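Local atomic coordinates of PatF (Prochloron didemni, PDB entry 4BG2), a protein that probably acts in the biosynthesis of patellamides, cyanobactin natural products, as a member of a prenyltransferase-like family. Residues A[15-18]-A[19-23]; A[126-129]-A[130-133]. All blocks are in the same frame, centred on the assembly; numbering follows the deposited sequence.

Contact 1: residues A[15-18]-A[19-23]; sequences RLQF and VRTHQ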
ATOM      1  N   ARG A  15     -14.874  -0.778  10.348  1.00 33.43           N
ATOM      2  CA  ARG A  15     -13.429  -0.667  10.182  1.00 33.98           C
ATOM      3  C   ARG A  15     -12.697  -1.725  10.996  1.00 33.16           C
ATOM      4  O   ARG A  15     -11.826  -2.444  10.496  1.00 33.95           O
ATOM      5  CB  ARG A  15     -12.974   0.674  10.732  1.00 35.46           C
ATOM      6  CG  ARG A  15     -12.147   1.489   9.821  1.00 38.13           C
ATOM      7  CD  ARG A  15     -11.974   2.848  10.496  1.00 40.53           C
ATOM      8  NE  ARG A  15     -12.992   3.780  10.078  1.00 40.58           N
ATOM      9  CZ  ARG A  15     -13.091   5.021  10.503  1.00 41.79           C
ATOM     10  NH1 ARG A  15     -12.224   5.506  11.377  1.00 44.99           N
ATOM     11  NH2 ARG A  15     -14.076   5.775  10.048  1.00 42.81           N
ATOM     12  N   LEU A  16     -13.026  -1.762  12.278  1.00 32.30           N
ATOM     13  CA  LEU A  16     -12.395  -2.678  13.218  1.00 34.49           C
ATOM     14  C   LEU A  16     -12.706  -4.120  12.849  1.00 34.17           C
ATOM     15  O   LEU A  16     -11.857  -4.993  12.943  1.00 35.63           O
ATOM     16  CB  LEU A  16     -12.900  -2.381  14.635  1.00 37.59           C
ATOM     17  CG  LEU A  16     -12.174  -3.077  15.780  1.00 43.40           C
ATOM     18  CD1 LEU A  16     -10.667  -2.952  15.637  1.00 44.29           C
ATOM     19  CD2 LEU A  16     -12.650  -2.492  17.107  1.00 49.04           C
ATOM     20  N   GLN A  17     -13.931  -4.364  12.424  1.00 31.10           N
ATOM     21  CA  GLN A  17     -14.341  -5.706  12.049  1.00 33.95           C
ATOM     22  C   GLN A  17     -13.557  -6.220  10.835  1.00 30.49           C
ATOM     23  O   GLN A  17     -13.088  -7.342  10.849  1.00 29.03           O
ATOM     24  CB  GLN A  17     -15.849  -5.764  11.823  1.00 37.66           C
ATOM     25  CG  GLN A  17     -16.299  -7.182  11.543  1.00 42.90           C
ATOM     26  CD  GLN A  17     -15.965  -8.155  12.668  1.00 47.06           C
ATOM     27  OE1 GLN A  17     -16.075  -7.826  13.851  1.00 56.68           O
ATOM     28  NE2 GLN A  17     -15.538  -9.348  12.306  1.00 49.58           N
ATOM     29  N   PHE A  18     -13.351  -5.373   9.828  1.00 28.84           N
ATOM     30  CA  PHE A  18     -12.446  -5.734   8.719  1.00 28.86           C
ATOM     31  C   PHE A  18     -11.086  -6.197   9.224  1.00 29.28           C
ATOM     32  O   PHE A  18     -10.570  -7.231   8.803  1.00 26.45           O
ATOM     33  CB  PHE A  18     -12.223  -4.567   7.747  1.00 26.64           C
ATOM     34  CG  PHE A  18     -13.481  -4.072   7.096  1.00 27.85           C
ATOM     35  CD1 PHE A  18     -14.551  -4.915   6.890  1.00 28.86           C
ATOM     36  CD2 PHE A  18     -13.589  -2.751   6.697  1.00 27.81           C
ATOM     37  CE1 PHE A  18     -15.711  -4.453   6.299  1.00 29.70           C
ATOM     38  CE2 PHE A  18     -14.735  -2.287   6.088  1.00 28.35           C
ATOM     39  CZ  PHE A  18     -15.802  -3.143   5.889  1.00 29.23           C
ATOM     40  N   VAL A  19     -10.498  -5.392  10.111  1.00 29.65           N
ATOM     41  CA  VAL A  19      -9.169  -5.683  10.618  1.00 29.12           C
ATOM     42  C   VAL A  19      -9.203  -6.997  11.426  1.00 29.99           C
ATOM     43  O   VAL A  19      -8.337  -7.856  11.258  1.00 29.87           O
ATOM     44  CB  VAL A  19      -8.639  -4.505  11.456  1.00 29.62           C
ATOM     45  CG1 VAL A  19      -7.430  -4.916  12.250  1.00 30.89           C
ATOM     46  CG2 VAL A  19      -8.332  -3.305  10.571  1.00 29.20           C
ATOM     47  N   ARG A  20     -10.206  -7.164  12.268  1.00 31.81           N
ATOM     48  CA  ARG A  20     -10.333  -8.393  13.088  1.00 34.20           C
ATOM     49  C   ARG A  20     -10.612  -9.650  12.237  1.00 33.41           C
ATOM     50  O   ARG A  20      -9.977 -10.675  12.414  1.00 31.58           O
ATOM     51  CB  ARG A  20     -11.420  -8.235  14.135  1.00 36.28           C
ATOM     52  CG  ARG A  20     -11.087  -7.214  15.223  1.00 39.62           C
ATOM     53  CD  ARG A  20     -10.111  -7.764  16.258  1.00 43.00           C
ATOM     54  NE  ARG A  20      -9.601  -6.718  17.156  1.00 45.16           N
ATOM     55  CZ  ARG A  20     -10.305  -6.164  18.145  1.00 46.21           C
ATOM     56  NH1 ARG A  20     -11.565  -6.526  18.372  1.00 48.81           N
ATOM     57  NH2 ARG A  20      -9.751  -5.228  18.906  1.00 47.14           N
ATOM     58  N   THR A  21     -11.532  -9.542  11.292  1.00 32.97           N
ATOM     59  CA  THR A  21     -11.838 -10.658  10.397  1.00 34.53           C
ATOM     60  C   THR A  21     -10.611 -11.136   9.631  1.00 33.91           C
ATOM     61  O   THR A  21     -10.404 -12.328   9.459  1.00 33.30           O
ATOM     62  CB  THR A  21     -12.947 -10.272   9.432  1.00 34.87           C
ATOM     63  OG1 THR A  21     -14.083  -9.877  10.204  1.00 35.26           O
ATOM     64  CG2 THR A  21     -13.326 -11.450   8.513  1.00 35.85           C
ATOM     65  N   HIS A  22      -9.752 -10.205   9.239  1.00 33.02           N
ATOM     66  CA  HIS A  22      -8.506 -10.563   8.569  1.00 32.61           C
ATOM     67  C   HIS A  22      -7.542 -11.343   9.483  1.00 33.17           C
ATOM     68  O   HIS A  22      -6.945 -12.361   9.064  1.00 30.02           O
ATOM     69  CB  HIS A  22      -7.837  -9.294   8.071  1.00 31.47           C
ATOM     70  CG  HIS A  22      -6.580  -9.528   7.305  1.00 31.32           C
ATOM     71  ND1 HIS A  22      -6.580  -9.895   5.977  1.00 31.86           N
ATOM     72  CD2 HIS A  22      -5.282  -9.437   7.669  1.00 31.25           C
ATOM     73  CE1 HIS A  22      -5.335 -10.013   5.554  1.00 31.71           C
ATOM     74  NE2 HIS A  22      -4.526  -9.744   6.563  1.00 31.40           N
ATOM     75  N   GLN A  23      -7.373 -10.855  10.716  1.00 32.64           N
ATOM     76  CA  GLN A  23      -6.567 -11.566  11.708  1.00 34.29           C
ATOM     77  C   GLN A  23      -7.091 -12.989  11.923  1.00 35.93           C
ATOM     78  O   GLN A  23      -6.299 -13.931  11.999  1.00 36.60           O
ATOM     79  CB  GLN A  23      -6.582 -10.845  13.061  1.00 35.76           C
ATOM     80  CG  GLN A  23      -5.823  -9.531  13.061  1.00 36.49           C
ATOM     81  CD  GLN A  23      -6.120  -8.681  14.290  1.00 39.83           C
ATOM     82  OE1 GLN A  23      -6.429  -9.203  15.374  1.00 38.79           O
ATOM     83  NE2 GLN A  23      -6.047  -7.352  14.121  1.00 39.63           N
TER
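Gln-17 and Thr-21 meet one turn apart on helix 3-25, and their polar bonds show how a helix side chain can close on its own backbone. Gln-17 O accepts both Thr-21 N at 2.7 Å, the regular i to i+4 bond, and Thr-21 OG1 at 2.8 Å, the hydroxyl arriving 46° out of the carbonyl plane. The same OG1 takes a bent hydrogen bond from Gln-17 NE2 at 2.6 Å, so it is donor and acceptor at once. The Gln-17 chain starts anti to the backbone N and then folds at chi2 (59°), which carries the amide forward, one turn on, to the threonine. A valine in place of Thr-21 keeps the branch but has no hydroxyl, and would probably cost Gln-17 O its second donor and leave the Gln-17 amide without its mate, free to turn.

The remaining backbone bonds are regular: Val-19 N to Arg-15 O, Arg-20 N to Leu-16 O and His-22 N to Phe-18 O.

Apolar contact is lighter. Leu-16 and Arg-20 run side by side, and CD1 of Leu-16 sits over one face of the guanidinium, near its rim, 4.1 Å from Arg-20 CZ.

On the buried side, Arg-15 reaches the carbonyls of Ile-41 and Ile-44 and forms a salt bridge with Asp-304, while His-22 bonds to Tyr-300 on barrel strand 295-303. The chemistry thus implies a two-sided helix: outward, the Gln-17 amide N-H and the Thr-21 hydroxyl pair within one turn and Arg-20 turns to Glu-38 on helix 34-42, while the inner flank ties the N-terminal helix to the barrel.

Contact 2: residues A[126-129]-A[130-133]; sequences GSKL and EDSS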
ATOM      1  N   GLY A 126       5.967  -8.310  10.803  1.00 37.00           N
ATOM      2  CA  GLY A 126       6.889  -9.308  10.282  1.00 38.73           C
ATOM      3  C   GLY A 126       6.924 -10.522  11.183  1.00 39.95           C
ATOM      4  O   GLY A 126       6.182 -10.597  12.165  1.00 40.39           O
ATOM      5  N   SER A 127       7.829 -11.447  10.891  1.00 42.98           N
ATOM      6  CA  SER A 127       8.019 -12.643  11.719  1.00 46.01           C
ATOM      7  C   SER A 127       8.545 -12.324  13.113  1.00 46.87           C
ATOM      8  O   SER A 127       8.334 -13.094  14.052  1.00 47.38           O
ATOM      9  CB  SER A 127       8.978 -13.603  11.032  1.00 48.20           C
ATOM     10  OG  SER A 127      10.188 -12.929  10.749  1.00 51.94           O
ATOM     11  N   LYS A 128       9.242 -11.201  13.238  1.00 45.43           N
ATOM     12  CA  LYS A 128       9.705 -10.724  14.536  1.00 47.50           C
ATOM     13  C   LYS A 128       9.628  -9.220  14.602  1.00 43.22           C
ATOM     14  O   LYS A 128       9.458  -8.559  13.576  1.00 40.58           O
ATOM     15  CB  LYS A 128      11.130 -11.210  14.816  1.00 54.40           C
ATOM     16  CG  LYS A 128      12.080 -11.074  13.649  1.00 57.41           C
ATOM     17  CD  LYS A 128      13.378 -11.771  13.957  1.00 64.14           C
ATOM     18  CE  LYS A 128      14.258 -11.933  12.736  1.00 65.94           C
ATOM     19  NZ  LYS A 128      14.593 -10.617  12.140  1.00 65.05           N
ATOM     20  N   LEU A 129       9.742  -8.689  15.810  1.00 41.68           N
ATOM     21  CA  LEU A 129       9.600  -7.260  16.061  1.00 42.70           C
ATOM     22  C   LEU A 129      10.418  -6.399  15.071  1.00 40.85           C
ATOM     23  O   LEU A 129       9.887  -5.489  14.458  1.00 38.44           O
ATOM     24  CB  LEU A 129      10.000  -6.941  17.515  1.00 46.50           C
ATOM     25  CG  LEU A 129       9.880  -5.488  17.979  1.00 46.45           C
ATOM     26  CD1 LEU A 129       8.448  -5.005  17.871  1.00 45.10           C
ATOM     27  CD2 LEU A 129      10.378  -5.362  19.414  1.00 51.20           C
ATOM     28  N   GLU A 130      11.687  -6.743  14.896  1.00 41.09           N
ATOM     29  CA  GLU A 130      12.617  -5.959  14.101  1.00 41.72           C
ATOM     30  C   GLU A 130      12.320  -5.987  12.596  1.00 41.33           C
ATOM     31  O   GLU A 130      12.752  -5.096  11.885  1.00 42.04           O
ATOM     32  CB  GLU A 130      14.054  -6.424  14.379  1.00 44.47           C
ATOM     33  CG  GLU A 130      14.486  -6.208  15.835  1.00 46.42           C
ATOM     34  CD  GLU A 130      13.934  -7.257  16.826  1.00 49.20           C
ATOM     35  OE1 GLU A 130      13.381  -8.296  16.371  1.00 48.15           O
ATOM     36  OE2 GLU A 130      14.073  -7.048  18.067  1.00 48.22           O
ATOM     37  N   ASP A 131      11.539  -6.960  12.130  1.00 39.77           N
ATOM     38  CA  ASP A 131      11.081  -7.004  10.737  1.00 38.21           C
ATOM     39  C   ASP A 131       9.738  -6.338  10.504  1.00 33.50           C
ATOM     40  O   ASP A 131       9.273  -6.311   9.386  1.00 32.30           O
ATOM     41  CB  ASP A 131      10.908  -8.440  10.250  1.00 43.73           C
ATOM     42  CG  ASP A 131      12.201  -9.121   9.965  1.00 50.15           C
ATOM     43  OD1 ASP A 131      13.272  -8.526  10.227  1.00 58.16           O
ATOM     44  OD2 ASP A 131      12.138 -10.275   9.473  1.00 57.83           O
ATOM     45  N   SER A 132       9.080  -5.858  11.554  1.00 30.89           N
ATOM     46  CA  SER A 132       7.796  -5.219  11.401  1.00 27.91           C
ATOM     47  C   SER A 132       8.012  -3.782  11.030  1.00 25.11           C
ATOM     48  O   SER A 132       9.109  -3.269  11.183  1.00 26.31           O
ATOM     49  CB  SER A 132       6.985  -5.368  12.692  1.00 29.43           C
ATOM     50  OG  SER A 132       6.727  -6.755  12.902  1.00 30.25           O
ATOM     51  N   SER A 133       6.989  -3.133  10.501  1.00 23.44           N
ATOM     52  CA  SER A 133       7.156  -1.786  10.023  1.00 22.89           C
ATOM     53  C   SER A 133       5.896  -0.977  10.160  1.00 21.83           C
ATOM     54  O   SER A 133       4.786  -1.524  10.286  1.00 21.55           O
ATOM     55  CB  SER A 133       7.587  -1.815   8.532  1.00 24.14           C
ATOM     56  OG  SER A 133       6.541  -2.377   7.742  1.00 23.08           O
TER
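Ser-132 OG sits at the tight centre of this turn, where Gly-126 N points straight at it with a separation of 2.7 Å and an N-H...O angle of 177°. The buried hydroxyl of Ser-132, near the end of the loop, thus takes the N-H of Gly-126 near its start, and it weakly reaches Lys-128 O in between, at 3.3 Å. Its place follows from chi1 of -64°, which sets OG beside its own backbone N and anti to the carbonyl carbon. Two backbone bonds tighten the same region: Asp-131 N to Lys-128 O at 3.0 Å, and Ser-132 N to Leu-129 O, also 3.0 Å. In both, the donor stands well above the carbonyl plane, as fits the tight i to i+3 turn. Gly-126 lies so close to Asp-131 that a beta carbon on it would clash with Asp-131 CB.

These bonds describe a short 3-10 turn inside a beta hairpin, the connection between strands 116-124 and 133-140 of a closed antiparallel barrel. Where the second strand begins, Ser-133 pairs through its backbone with His-124, and its hydroxyl bonds to Glu-179 of the next strand. Leu-129 packs against Phe-32 and Val-96 in neighbouring loops.

The outer side is looser and more exposed. Lys-128 crosses Asp-131 obliquely, its chain extended until a bend at chi4 (59°) turns NZ toward the carboxylate. Lys-128 NZ meets Asp-131 OD1 at 3.1 Å, in a salt bridge, from above the carboxylate plane. Ser-127 OG is 3.5 Å from Asp-131 OD2, a more distant neighbour. Glu-130, folded at chi2, lays its carboxylate beside Leu-129, with Glu-130 OE1 3.8 Å from Leu-129 CB.

Contact 1 comes first along the chain, within helix 3-25, and contact 2 follows in the loop between strands 116-124 and 133-140. Their centres lie 20 Å apart, their nearest atoms about 11 Å, and they do not touch; each centre is about 17 Å from that of the chain. Both belong to one closed antiparallel barrel of ten strands with helices around it, consistent with the ABBA-type barrel of prenyltransferases. Residues 15-23 lie on a helix laid against this barrel, whereas residues 126-133 connect two of its strands. The pair therefore illustrates two local solutions within that architecture, a helix turn fastened to the outside and a hairpin turn joining antiparallel neighbours.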